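Local coordinates for protein glucuronoarabinoxylan endo-1,4-beta-xylanase (Clostridium papyrosolvens, PDB 4FMV) that hydrolyses internal beta-1,4 linkages of glucuronoarabinoxylan, through the family 30 catalytic part, contained in this chain, of a longer enzyme with a carbohydrate-binding module and a dockerin, at residues 185-190 against 216-221; 350-355 against 380-385; 170-175 against 198-203. All blocks are in the same frame, centred on the assembly; numbering follows the deposited sequence.

In the fold
Followed from the N terminus, the chain has already built several barrel strands and helices when strand 172-178 opens contact 3. Helix 183-190 follows and opens contact 1. Contact 3 closes at 198-203, where strand 201-205 lines up beside its predecessor, and contact 1 closes at 216-221, so the two loops cross rather than nest. Contact 3 thus joins two neighbouring strands of the (beta/alpha)8 barrel and contact 1 the helices that follow them; the layers meet where Leu202 packs against Tyr216, Tyr219 and Leu190. Contact 2 comes later, in series with both, and closes a strand-only loop in the beta domain beside the barrel, its centre about 34 Å from the centres of the other two.

Contact 1 (185-190 against 216-221); sequences MSDPIL and YPLYQQ
Tyr216 spans the gap to Ser186, Asp187 and Leu190 from the N-cap position of helix 217-221, and its side chain can be followed outward atom by atom. CB already points to the other helix, and with CG anti to the backbone N (chi1 -164°) the ring carries on across the gap, the backbone N of Tyr219 sitting above one face, toward the rim. The two ortho carbons meet different oxygens: CE1 has Asp187 OD1 at 3.4 Å, at the ring edge, and CE2 has Ser186 OG at 3.3 Å, placed obliquely. At CZ the methyl CD1 of Leu190 closes to 3.5 Å, approaching obliquely from the opposite direction. The tip, Tyr216 OH, donates to Asp187 OD1 over 2.6 Å; the carboxylate is met on its anti side, a little out of its plane, and ring and carboxylate planes are 34° apart. Ser186 OG stands 2.7 Å from the same OH, so two oxygens of one helical turn hold the phenol end.

The two helices belong to the outer layer of the (beta/alpha)8 barrel, where each follows one of two adjacent strands; their axes run 10.2 Å apart at 25°, and Leu202 of the barrel wall lies beneath both. The ring of Phe181 meets Tyr216 nearly at right angles.

Leu190 supplies the apolar part from its helix, against Leu218 and Tyr219. Its CB lies 4.0 Å from Leu218 CD2, a methyl that also abuts the Asp187 carboxylate, and its CD1 rests 3.9 Å from Tyr219 CB.

Contact 2 (350-355 against 380-385); sequences SYVTDS and SITTFV
Val352 and Thr382 face each other across a non-hydrogen-bonded antiparallel pair, their side chains slanting past one another so that Val352 CG2 comes to 3.6 Å from Thr382 OG1. The other branch of the threonine, CG2, instead runs along its own strand, toward Phe384: it lies 4.0 Å from Ser350 CB and sits over the rim of one face of the Phe384 ring. Phe384 has CG beside its backbone N (chi1 -55°), which lays the ring back over Thr382 of its own strand, with CD2 3.8 Å from Ser350 CB. The serine's approach is oblique, neither squarely onto the ring nor along its plane. On this side of the sheet Phe384 goes on to meet Phe338 and Phe372, inside the beta domain that flanks the catalytic barrel of family 30 enzymes.

The reverse side carries Tyr351, Thr353, Ile381 and Thr383. Here Thr353 CB meets Ile381 CG2 at 3.8 Å, while the end of the isoleucine leads away from this strand; the side chain also touches Gln289 and Phe290 of helix 282-291. Tyr351 presents the edge of its ring to Thr383 O and to the methyl CG2 of Val385, and stacks with Phe293.

Between the two layers runs a regular ladder. Thr353 N bonds to Ile381 O at 2.9 Å and nearly straight (171°), with Ile381 N returning the bond to Thr353 O; Thr383 N likewise reaches Tyr351 O at 2.9 Å. The bond from Tyr351 N to Thr383 O is more bent, 140°. Gln289 bonds to three polar atoms of this side: NE2 to Tyr351 O, OE1 to Thr353 OG1, which has Met359 N as a further partner, and backbone O to Thr383 OG1. The seam between sheet and barrel helix therefore combines hydrogen bonds with apolar packing.

Contact 3 (170-175 against 198-203); sequences NCRVMA and NMDVLG
Arg172 lays the aliphatic part of its side chain across Asp200, crossing it at about a right angle: the two CB atoms are 3.6 Å apart, and Arg172 CG and CD continue past Asp200 CB. The charged atoms do not touch, Arg172 NE standing 5.6 Å from Asp200 OD1 with the guanidinium and carboxylate planes 84° apart. The arginine end engages Tyr136 instead, by a cation-pi contact and a bond from NH1 to the backbone O.

The carboxylate has other work. Asp200 OD2 takes the Val173 N-H through its anti lone pair, 2.9 Å and close to straight at 166°. The carbonyl O of the same Val173 accepts twice, from Asp200 N and from Val201 N at 3.1 Å. The helix-like backbone of Asp200 turns both N-H groups to this oxygen and marks the entry into strand 201-205. Nearby, Val173 CB packs 3.2 Å from Asn198 O.

Beyond this point the strands pair in parallel, less ideally at the end. Ala175 N bonds to Val201 O at 3.1 Å, and Gly203 N makes a bent hydrogen bond to Ala175 O from well above the carbonyl plane. Met174 and Val201 share one side of the sheet; bent at its last torsion (chi3 -70°), the methionine brings CE to 3.8 Å from Val201 CG1, and both residues also touch Trp229 of the next strand. Ala175 and Leu202 look the other way, toward helices 155-164 and 183-190 respectively. Here the two parallel strands, with helices on one side, are adjacent staves of the (beta/alpha)8 barrel, the catalytic fold of family 30 glycoside hydrolases.

Contact 1 (185-190 against 216-221)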
ATOM      1  N   MET A 185       3.743 -12.484 -13.872  1.00  9.11           N
ATOM      2  CA  MET A 185       4.840 -12.392 -12.938  1.00  8.53           C
ATOM      3  C   MET A 185       4.542 -13.193 -11.649  1.00 13.57           C
ATOM      4  O   MET A 185       5.469 -13.750 -11.040  1.00 13.13           O
ATOM      5  CB  MET A 185       5.127 -10.912 -12.633  1.00 10.99           C
ATOM      6  CG  MET A 185       6.490 -10.617 -12.003  1.00 10.71           C
ATOM      7  SD  MET A 185       7.903 -11.019 -13.067  1.00 14.67           S
ATOM      8  CE  MET A 185       8.872 -11.902 -11.866  1.00  4.71           C
ATOM      9  N   SER A 186       3.288 -13.157 -11.175  1.00 11.45           N
ATOM     10  CA  SER A 186       2.897 -13.900  -9.964  1.00  9.06           C
ATOM     11  C   SER A 186       2.272 -15.292 -10.122  1.00 13.18           C
ATOM     12  O   SER A 186       2.282 -16.097  -9.168  1.00 14.04           O
ATOM     13  CB  SER A 186       1.904 -13.060  -9.169  1.00  9.67           C
ATOM     14  OG  SER A 186       0.937 -12.453 -10.020  1.00 10.41           O
ATOM     15  N   ASP A 187       1.800 -15.607 -11.323  1.00 12.45           N
ATOM     16  CA  ASP A 187       1.082 -16.857 -11.532  1.00 12.68           C
ATOM     17  C   ASP A 187       1.969 -18.048 -11.182  1.00 11.12           C
ATOM     18  O   ASP A 187       1.491 -19.014 -10.613  1.00  9.13           O
ATOM     19  CB  ASP A 187       0.568 -17.000 -12.980  1.00 15.37           C
ATOM     20  CG  ASP A 187      -0.743 -16.241 -13.231  1.00 18.90           C
ATOM     21  OD1 ASP A 187      -1.312 -15.647 -12.287  1.00 14.58           O
ATOM     22  OD2 ASP A 187      -1.209 -16.235 -14.388  1.00 20.98           O
ATOM     23  N   PRO A 188       3.260 -18.002 -11.553  1.00 11.37           N
ATOM     24  CA  PRO A 188       4.019 -19.227 -11.259  1.00 12.44           C
ATOM     25  C   PRO A 188       4.150 -19.493  -9.754  1.00 12.01           C
ATOM     26  O   PRO A 188       4.170 -20.655  -9.335  1.00 12.11           O
ATOM     27  CB  PRO A 188       5.385 -18.953 -11.906  1.00 10.15           C
ATOM     28  CG  PRO A 188       5.056 -18.064 -13.070  1.00 11.28           C
ATOM     29  CD  PRO A 188       3.963 -17.137 -12.519  1.00 10.33           C
ATOM     30  N   ILE A 189       4.239 -18.431  -8.958  1.00 10.41           N
ATOM     31  CA  ILE A 189       4.308 -18.554  -7.501  1.00  9.33           C
ATOM     32  C   ILE A 189       3.016 -19.186  -6.973  1.00 13.60           C
ATOM     33  O   ILE A 189       3.046 -20.149  -6.192  1.00 14.51           O
ATOM     34  CB  ILE A 189       4.517 -17.162  -6.840  1.00  7.38           C
ATOM     35  CG1 ILE A 189       5.872 -16.580  -7.247  1.00  6.59           C
ATOM     36  CG2 ILE A 189       4.405 -17.242  -5.318  1.00  7.08           C
ATOM     37  CD1 ILE A 189       5.975 -15.105  -7.006  1.00  8.34           C
ATOM     38  N   LEU A 190       1.876 -18.649  -7.404  1.00 13.55           N
ATOM     39  CA  LEU A 190       0.588 -19.145  -6.915  1.00 13.74           C
ATOM     40  C   LEU A 190       0.328 -20.601  -7.330  1.00 15.29           C
ATOM     41  O   LEU A 190      -0.314 -21.353  -6.587  1.00 14.16           O
ATOM     42  CB  LEU A 190      -0.563 -18.218  -7.365  1.00 13.02           C
ATOM     43  CG  LEU A 190      -0.395 -16.753  -6.929  1.00 13.03           C
ATOM     44  CD1 LEU A 190      -1.544 -15.863  -7.437  1.00 13.33           C
ATOM     45  CD2 LEU A 190      -0.288 -16.676  -5.415  1.00  9.87           C
ATOM     46  N   TYR A 216      -8.011 -10.447  -9.034  1.00 13.37           N
ATOM     47  CA  TYR A 216      -7.044 -11.510  -9.310  1.00 14.73           C
ATOM     48  C   TYR A 216      -7.645 -12.835  -8.871  1.00 14.10           C
ATOM     49  O   TYR A 216      -7.367 -13.281  -7.781  1.00 12.52           O
ATOM     50  CB  TYR A 216      -5.732 -11.248  -8.544  1.00  9.50           C
ATOM     51  CG  TYR A 216      -4.522 -12.027  -9.016  1.00  8.55           C
ATOM     52  CD1 TYR A 216      -4.613 -12.983 -10.040  1.00  9.23           C
ATOM     53  CD2 TYR A 216      -3.288 -11.822  -8.429  1.00  7.41           C
ATOM     54  CE1 TYR A 216      -3.484 -13.695 -10.463  1.00 10.94           C
ATOM     55  CE2 TYR A 216      -2.158 -12.530  -8.841  1.00  9.70           C
ATOM     56  CZ  TYR A 216      -2.261 -13.457  -9.850  1.00 11.81           C
ATOM     57  OH  TYR A 216      -1.118 -14.131 -10.242  1.00 13.23           O
ATOM     58  N   PRO A 217      -8.498 -13.448  -9.705  1.00 15.21           N
ATOM     59  CA  PRO A 217      -9.147 -14.703  -9.295  1.00 13.96           C
ATOM     60  C   PRO A 217      -8.187 -15.786  -8.793  1.00 13.38           C
ATOM     61  O   PRO A 217      -8.483 -16.456  -7.795  1.00 15.95           O
ATOM     62  CB  PRO A 217      -9.826 -15.173 -10.580  1.00 15.33           C
ATOM     63  CG  PRO A 217     -10.160 -13.891 -11.283  1.00 17.16           C
ATOM     64  CD  PRO A 217      -9.006 -12.964 -11.001  1.00 16.06           C
ATOM     65  N   LEU A 218      -7.064 -15.994  -9.467  1.00 12.31           N
ATOM     66  CA  LEU A 218      -6.170 -17.071  -9.029  1.00 14.04           C
ATOM     67  C   LEU A 218      -5.641 -16.813  -7.610  1.00 11.50           C
ATOM     68  O   LEU A 218      -5.591 -17.717  -6.770  1.00 11.13           O
ATOM     69  CB  LEU A 218      -4.999 -17.243  -9.994  1.00 16.29           C
ATOM     70  CG  LEU A 218      -4.061 -18.385  -9.618  1.00 16.31           C
ATOM     71  CD1 LEU A 218      -4.834 -19.700  -9.513  1.00 18.05           C
ATOM     72  CD2 LEU A 218      -2.928 -18.512 -10.630  1.00 17.35           C
ATOM     73  N   TYR A 219      -5.266 -15.575  -7.327  1.00 10.03           N
ATOM     74  CA  TYR A 219      -4.838 -15.253  -5.967  1.00 10.71           C
ATOM     75  C   TYR A 219      -5.954 -15.534  -4.973  1.00 13.46           C
ATOM     76  O   TYR A 219      -5.714 -16.142  -3.930  1.00 16.55           O
ATOM     77  CB  TYR A 219      -4.393 -13.793  -5.818  1.00 11.16           C
ATOM     78  CG  TYR A 219      -4.287 -13.414  -4.353  1.00 11.08           C
ATOM     79  CD1 TYR A 219      -3.156 -13.755  -3.610  1.00 10.17           C
ATOM     80  CD2 TYR A 219      -5.325 -12.749  -3.706  1.00 11.23           C
ATOM     81  CE1 TYR A 219      -3.058 -13.431  -2.268  1.00 10.01           C
ATOM     82  CE2 TYR A 219      -5.240 -12.413  -2.353  1.00  9.38           C
ATOM     83  CZ  TYR A 219      -4.108 -12.767  -1.650  1.00 11.01           C
ATOM     84  OH  TYR A 219      -4.011 -12.464  -0.322  1.00 15.49           O
ATOM     85  N   GLN A 220      -7.173 -15.082  -5.275  1.00 13.98           N
ATOM     86  CA  GLN A 220      -8.294 -15.325  -4.360  1.00 14.74           C
ATOM     87  C   GLN A 220      -8.458 -16.806  -4.058  1.00 16.27           C
ATOM     88  O   GLN A 220      -8.689 -17.193  -2.918  1.00 19.83           O
ATOM     89  CB  GLN A 220      -9.614 -14.746  -4.901  1.00 17.23           C
ATOM     90  CG  GLN A 220      -9.618 -13.220  -4.944  1.00 17.97           C
ATOM     91  CD  GLN A 220      -9.336 -12.592  -3.578  1.00 15.76           C
ATOM     92  OE1 GLN A 220      -9.717 -13.136  -2.527  1.00 15.75           O
ATOM     93  NE2 GLN A 220      -8.683 -11.440  -3.589  1.00 12.92           N
ATOM     94  N   GLN A 221      -8.335 -17.648  -5.070  1.00 15.63           N
ATOM     95  CA  GLN A 221      -8.519 -19.069  -4.820  1.00 17.54           C
ATOM     96  C   GLN A 221      -7.342 -19.638  -4.011  1.00 18.39           C
ATOM     97  O   GLN A 221      -7.491 -20.617  -3.290  1.00 15.71           O
ATOM     98  CB  GLN A 221      -8.775 -19.819  -6.128  1.00 22.50           C
ATOM     99  CG  GLN A 221      -7.566 -20.460  -6.760  1.00 31.45           C
ATOM    100  CD  GLN A 221      -7.963 -21.488  -7.822  1.00 38.98           C
ATOM    101  OE1 GLN A 221      -9.151 -21.653  -8.122  1.00 44.49           O
ATOM    102  NE2 GLN A 221      -6.973 -22.181  -8.390  1.00 34.58           N
TER

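Contact 2 (350-355 against 380-385)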
ATOM      1  N   SER A 350     -17.915  13.653   9.897  1.00 18.09           N
ATOM      2  CA  SER A 350     -17.385  13.540   8.557  1.00 15.68           C
ATOM      3  C   SER A 350     -16.108  14.345   8.415  1.00 17.96           C
ATOM      4  O   SER A 350     -15.847  15.268   9.184  1.00 16.04           O
ATOM      5  CB  SER A 350     -18.404  14.033   7.546  1.00 14.66           C
ATOM      6  OG  SER A 350     -18.585  15.424   7.670  1.00 16.64           O
ATOM      7  N   TYR A 351     -15.315  13.977   7.429  1.00 16.08           N
ATOM      8  CA  TYR A 351     -14.065  14.658   7.148  1.00 15.15           C
ATOM      9  C   TYR A 351     -13.986  14.692   5.645  1.00 13.53           C
ATOM     10  O   TYR A 351     -14.227  13.655   5.002  1.00 13.80           O
ATOM     11  CB  TYR A 351     -12.885  13.861   7.708  1.00 16.62           C
ATOM     12  CG  TYR A 351     -12.935  13.679   9.207  1.00 18.92           C
ATOM     13  CD1 TYR A 351     -12.392  14.634  10.058  1.00 21.51           C
ATOM     14  CD2 TYR A 351     -13.539  12.563   9.771  1.00 19.67           C
ATOM     15  CE1 TYR A 351     -12.441  14.484  11.427  1.00 22.37           C
ATOM     16  CE2 TYR A 351     -13.590  12.402  11.151  1.00 21.21           C
ATOM     17  CZ  TYR A 351     -13.043  13.372  11.969  1.00 21.71           C
ATOM     18  OH  TYR A 351     -13.071  13.222  13.335  1.00 21.43           O
ATOM     19  N   VAL A 352     -13.643  15.850   5.075  1.00 11.58           N
ATOM     20  CA  VAL A 352     -13.727  15.992   3.624  1.00 14.60           C
ATOM     21  C   VAL A 352     -12.458  16.540   3.015  1.00 13.80           C
ATOM     22  O   VAL A 352     -11.837  17.437   3.574  1.00 15.11           O
ATOM     23  CB  VAL A 352     -14.944  16.869   3.198  1.00 17.23           C
ATOM     24  CG1 VAL A 352     -14.798  18.273   3.719  1.00 17.83           C
ATOM     25  CG2 VAL A 352     -15.107  16.888   1.662  1.00 16.84           C
ATOM     26  N   THR A 353     -12.072  15.989   1.869  1.00 11.32           N
ATOM     27  CA  THR A 353     -10.981  16.541   1.074  1.00 11.03           C
ATOM     28  C   THR A 353     -11.506  16.901  -0.322  1.00 13.06           C
ATOM     29  O   THR A 353     -12.122  16.078  -1.004  1.00 10.70           O
ATOM     30  CB  THR A 353      -9.805  15.567   0.961  1.00  6.85           C
ATOM     31  OG1 THR A 353      -9.215  15.350   2.257  1.00  9.39           O
ATOM     32  CG2 THR A 353      -8.736  16.120   0.017  1.00 10.52           C
ATOM     33  N   ASP A 354     -11.278  18.141  -0.722  1.00 10.35           N
ATOM     34  CA  ASP A 354     -11.664  18.632  -2.045  1.00 13.26           C
ATOM     35  C   ASP A 354     -10.719  19.789  -2.421  1.00 15.44           C
ATOM     36  O   ASP A 354      -9.648  19.928  -1.810  1.00 12.14           O
ATOM     37  CB  ASP A 354     -13.162  18.997  -2.131  1.00 12.01           C
ATOM     38  CG  ASP A 354     -13.499  20.303  -1.446  1.00 14.61           C
ATOM     39  OD1 ASP A 354     -12.637  20.833  -0.721  1.00 15.10           O
ATOM     40  OD2 ASP A 354     -14.639  20.793  -1.627  1.00 16.09           O
ATOM     41  N   SER A 355     -11.058  20.554  -3.460  1.00 16.55           N
ATOM     42  CA  SER A 355     -10.192  21.637  -3.907  1.00 15.05           C
ATOM     43  C   SER A 355      -9.786  22.611  -2.790  1.00 16.52           C
ATOM     44  O   SER A 355      -8.678  23.124  -2.815  1.00 19.06           O
ATOM     45  CB  SER A 355     -10.806  22.404  -5.088  1.00 17.22           C
ATOM     46  OG  SER A 355     -11.924  23.174  -4.679  1.00 17.16           O
ATOM     47  N   SER A 380     -15.022  15.471  -4.577  1.00 12.43           N
ATOM     48  CA  SER A 380     -14.650  15.419  -3.180  1.00 11.68           C
ATOM     49  C   SER A 380     -14.619  13.971  -2.743  1.00 13.78           C
ATOM     50  O   SER A 380     -15.286  13.101  -3.338  1.00 14.12           O
ATOM     51  CB  SER A 380     -15.706  16.143  -2.342  1.00 16.02           C
ATOM     52  OG  SER A 380     -16.869  15.332  -2.224  1.00 13.98           O
ATOM     53  N   ILE A 381     -13.827  13.719  -1.712  1.00  8.74           N
ATOM     54  CA  ILE A 381     -13.867  12.458  -0.992  1.00 11.07           C
ATOM     55  C   ILE A 381     -14.234  12.783   0.449  1.00 13.52           C
ATOM     56  O   ILE A 381     -13.691  13.725   1.060  1.00 13.37           O
ATOM     57  CB  ILE A 381     -12.515  11.682  -1.067  1.00 13.05           C
ATOM     58  CG1 ILE A 381     -12.541  10.445  -0.148  1.00 13.24           C
ATOM     59  CG2 ILE A 381     -11.336  12.597  -0.762  1.00 10.66           C
ATOM     60  CD1 ILE A 381     -11.357   9.458  -0.382  1.00  5.29           C
ATOM     61  N   THR A 382     -15.191  12.032   0.973  1.00 13.65           N
ATOM     62  CA  THR A 382     -15.669  12.234   2.328  1.00 11.62           C
ATOM     63  C   THR A 382     -15.595  10.918   3.079  1.00 12.02           C
ATOM     64  O   THR A 382     -15.988   9.857   2.555  1.00 12.23           O
ATOM     65  CB  THR A 382     -17.131  12.700   2.359  1.00 12.47           C
ATOM     66  OG1 THR A 382     -17.261  13.986   1.744  1.00 14.52           O
ATOM     67  CG2 THR A 382     -17.639  12.773   3.799  1.00 14.03           C
ATOM     68  N   THR A 383     -15.102  10.983   4.312  1.00  9.77           N
ATOM     69  CA  THR A 383     -15.120   9.817   5.185  1.00 10.10           C
ATOM     70  C   THR A 383     -16.066  10.110   6.341  1.00 12.30           C
ATOM     71  O   THR A 383     -15.938  11.145   7.013  1.00 14.52           O
ATOM     72  CB  THR A 383     -13.725   9.484   5.700  1.00 10.79           C
ATOM     73  OG1 THR A 383     -12.854   9.216   4.593  1.00 10.27           O
ATOM     74  CG2 THR A 383     -13.769   8.272   6.617  1.00 10.87           C
ATOM     75  N   PHE A 384     -17.044   9.230   6.541  1.00 11.45           N
ATOM     76  CA  PHE A 384     -17.953   9.330   7.679  1.00 13.92           C
ATOM     77  C   PHE A 384     -17.560   8.284   8.715  1.00 18.07           C
ATOM     78  O   PHE A 384     -17.332   7.122   8.378  1.00 20.84           O
ATOM     79  CB  PHE A 384     -19.401   9.066   7.255  1.00 13.59           C
ATOM     80  CG  PHE A 384     -19.884   9.941   6.138  1.00 14.99           C
ATOM     81  CD1 PHE A 384     -19.716   9.556   4.817  1.00 15.48           C
ATOM     82  CD2 PHE A 384     -20.527  11.142   6.406  1.00 14.20           C
ATOM     83  CE1 PHE A 384     -20.157  10.361   3.777  1.00 14.55           C
ATOM     84  CE2 PHE A 384     -20.974  11.958   5.375  1.00 14.20           C
ATOM     85  CZ  PHE A 384     -20.795  11.557   4.053  1.00 16.17           C
ATOM     86  N   VAL A 385     -17.498   8.691   9.978  1.00 18.40           N
ATOM     87  CA  VAL A 385     -17.153   7.786  11.057  1.00 17.70           C
ATOM     88  C   VAL A 385     -18.196   7.855  12.167  1.00 17.20           C
ATOM     89  O   VAL A 385     -18.608   8.939  12.567  1.00 16.06           O
ATOM     90  CB  VAL A 385     -15.773   8.132  11.620  1.00 20.90           C
ATOM     91  CG1 VAL A 385     -15.387   7.159  12.741  1.00 18.49           C
ATOM     92  CG2 VAL A 385     -14.735   8.128  10.487  1.00 21.69           C
TER

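Contact 3 (170-175 against 198-203)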
ATOM      1  N   ASN A 170      14.105 -14.906   7.123  1.00 14.22           N
ATOM      2  CA  ASN A 170      13.751 -14.841   8.545  1.00 15.84           C
ATOM      3  C   ASN A 170      12.593 -13.876   8.785  1.00 14.06           C
ATOM      4  O   ASN A 170      12.576 -13.173   9.781  1.00 13.56           O
ATOM      5  CB  ASN A 170      14.948 -14.578   9.454  1.00 15.06           C
ATOM      6  CG  ASN A 170      15.885 -15.763   9.519  1.00 18.69           C
ATOM      7  OD1 ASN A 170      15.443 -16.917   9.578  1.00 21.09           O
ATOM      8  ND2 ASN A 170      17.183 -15.495   9.474  1.00 19.32           N
ATOM      9  N   CYS A 171      11.838 -13.600   7.733  1.00 11.44           N
ATOM     10  CA  CYS A 171      10.756 -12.634   7.820  1.00 15.15           C
ATOM     11  C   CYS A 171       9.636 -13.059   6.856  1.00 15.34           C
ATOM     12  O   CYS A 171       9.807 -14.019   6.089  1.00 17.19           O
ATOM     13  CB  CYS A 171      11.379 -11.288   7.398  1.00 12.83           C
ATOM     14  SG  CYS A 171      10.371  -9.863   7.364  1.00 18.63           S
ATOM     15  N   ARG A 172       8.507 -12.352   6.845  1.00  9.73           N
ATOM     16  CA  ARG A 172       7.520 -12.620   5.792  1.00 11.26           C
ATOM     17  C   ARG A 172       8.139 -12.211   4.449  1.00 12.91           C
ATOM     18  O   ARG A 172       8.898 -11.237   4.372  1.00 11.79           O
ATOM     19  CB  ARG A 172       6.216 -11.844   6.002  1.00 10.63           C
ATOM     20  CG  ARG A 172       5.375 -12.240   7.251  1.00 12.05           C
ATOM     21  CD  ARG A 172       4.061 -11.426   7.241  1.00 14.88           C
ATOM     22  NE  ARG A 172       3.240 -11.606   8.439  1.00 18.59           N
ATOM     23  CZ  ARG A 172       3.540 -11.066   9.613  1.00 19.90           C
ATOM     24  NH1 ARG A 172       4.651 -10.339   9.729  1.00 21.01           N
ATOM     25  NH2 ARG A 172       2.745 -11.256  10.663  1.00 20.01           N
ATOM     26  N   VAL A 173       7.813 -12.952   3.398  1.00 10.40           N
ATOM     27  CA  VAL A 173       8.328 -12.664   2.066  1.00 11.49           C
ATOM     28  C   VAL A 173       7.253 -12.032   1.177  1.00 11.03           C
ATOM     29  O   VAL A 173       6.128 -12.538   1.076  1.00  8.42           O
ATOM     30  CB  VAL A 173       8.867 -13.946   1.390  1.00 14.22           C
ATOM     31  CG1 VAL A 173       9.199 -13.690  -0.094  1.00 14.04           C
ATOM     32  CG2 VAL A 173      10.088 -14.477   2.149  1.00 12.40           C
ATOM     33  N   MET A 174       7.611 -10.927   0.531  1.00  6.38           N
ATOM     34  CA  MET A 174       6.728 -10.269  -0.406  1.00  8.28           C
ATOM     35  C   MET A 174       7.244 -10.503  -1.817  1.00  9.53           C
ATOM     36  O   MET A 174       8.437 -10.424  -2.062  1.00  9.09           O
ATOM     37  CB  MET A 174       6.707  -8.761  -0.127  1.00 11.23           C
ATOM     38  CG  MET A 174       6.049  -7.928  -1.222  1.00 10.38           C
ATOM     39  SD  MET A 174       6.050  -6.142  -0.810  1.00 10.58           S
ATOM     40  CE  MET A 174       4.854  -6.077   0.533  1.00  5.54           C
ATOM     41  N   ALA A 175       6.342 -10.774  -2.749  1.00  9.38           N
ATOM     42  CA  ALA A 175       6.719 -10.801  -4.151  1.00 10.74           C
ATOM     43  C   ALA A 175       5.483 -10.673  -5.019  1.00  8.67           C
ATOM     44  O   ALA A 175       4.377 -10.915  -4.531  1.00 10.64           O
ATOM     45  CB  ALA A 175       7.372 -12.144  -4.436  1.00  8.33           C
ATOM     46  N   ASN A 198       6.151 -20.179   0.503  1.00 16.04           N
ATOM     47  CA  ASN A 198       7.214 -19.231   0.806  1.00 16.10           C
ATOM     48  C   ASN A 198       6.821 -17.769   0.574  1.00 13.22           C
ATOM     49  O   ASN A 198       7.597 -16.878   0.882  1.00 18.17           O
ATOM     50  CB  ASN A 198       8.500 -19.588   0.042  1.00 14.17           C
ATOM     51  CG  ASN A 198       9.147 -20.846   0.570  1.00 16.23           C
ATOM     52  OD1 ASN A 198       8.862 -21.275   1.697  1.00 14.13           O
ATOM     53  ND2 ASN A 198      10.013 -21.459  -0.239  1.00 15.55           N
ATOM     54  N   MET A 199       5.621 -17.543   0.031  1.00  9.83           N
ATOM     55  CA  MET A 199       5.067 -16.202  -0.163  1.00 11.86           C
ATOM     56  C   MET A 199       4.042 -15.854   0.900  1.00 12.21           C
ATOM     57  O   MET A 199       3.067 -16.575   1.076  1.00 13.37           O
ATOM     58  CB  MET A 199       4.376 -16.079  -1.514  1.00  9.52           C
ATOM     59  CG  MET A 199       3.874 -14.672  -1.782  1.00 14.07           C
ATOM     60  SD  MET A 199       2.633 -14.593  -3.091  1.00 17.91           S
ATOM     61  CE  MET A 199       1.178 -15.045  -2.140  1.00 13.15           C
ATOM     62  N   ASP A 200       4.337 -14.834   1.693  1.00  7.28           N
ATOM     63  CA  ASP A 200       3.365 -14.214   2.591  1.00 10.65           C
ATOM     64  C   ASP A 200       2.479 -13.088   2.068  1.00 13.02           C
ATOM     65  O   ASP A 200       1.290 -13.026   2.390  1.00 10.79           O
ATOM     66  CB  ASP A 200       4.055 -13.864   3.898  1.00 13.51           C
ATOM     67  CG  ASP A 200       4.819 -15.050   4.435  1.00 13.41           C
ATOM     68  OD1 ASP A 200       4.166 -15.946   5.007  1.00 14.27           O
ATOM     69  OD2 ASP A 200       6.051 -15.105   4.232  1.00 14.66           O
ATOM     70  N   VAL A 201       3.073 -12.174   1.301  1.00  8.91           N
ATOM     71  CA  VAL A 201       2.334 -11.036   0.784  1.00 10.90           C
ATOM     72  C   VAL A 201       2.558 -10.948  -0.716  1.00 11.42           C
ATOM     73  O   VAL A 201       3.704 -10.949  -1.169  1.00  8.97           O
ATOM     74  CB  VAL A 201       2.759  -9.704   1.477  1.00 10.59           C
ATOM     75  CG1 VAL A 201       2.000  -8.522   0.895  1.00  7.71           C
ATOM     76  CG2 VAL A 201       2.533  -9.787   3.007  1.00  8.77           C
ATOM     77  N   LEU A 202       1.474 -10.885  -1.485  1.00  9.06           N
ATOM     78  CA  LEU A 202       1.625 -10.688  -2.928  1.00  7.06           C
ATOM     79  C   LEU A 202       1.565  -9.173  -3.097  1.00  7.53           C
ATOM     80  O   LEU A 202       0.521  -8.563  -2.838  1.00 10.02           O
ATOM     81  CB  LEU A 202       0.468 -11.368  -3.686  1.00  9.00           C
ATOM     82  CG  LEU A 202       0.687 -11.653  -5.185  1.00 10.98           C
ATOM     83  CD1 LEU A 202      -0.399 -12.568  -5.755  1.00 10.33           C
ATOM     84  CD2 LEU A 202       0.745 -10.366  -5.946  1.00  8.36           C
ATOM     85  N   GLY A 203       2.710  -8.564  -3.423  1.00  8.49           N
ATOM     86  CA  GLY A 203       2.768  -7.145  -3.727  1.00  9.85           C
ATOM     87  C   GLY A 203       2.640  -6.846  -5.209  1.00  8.29           C
ATOM     88  O   GLY A 203       3.176  -7.569  -6.038  1.00 13.12           O
TER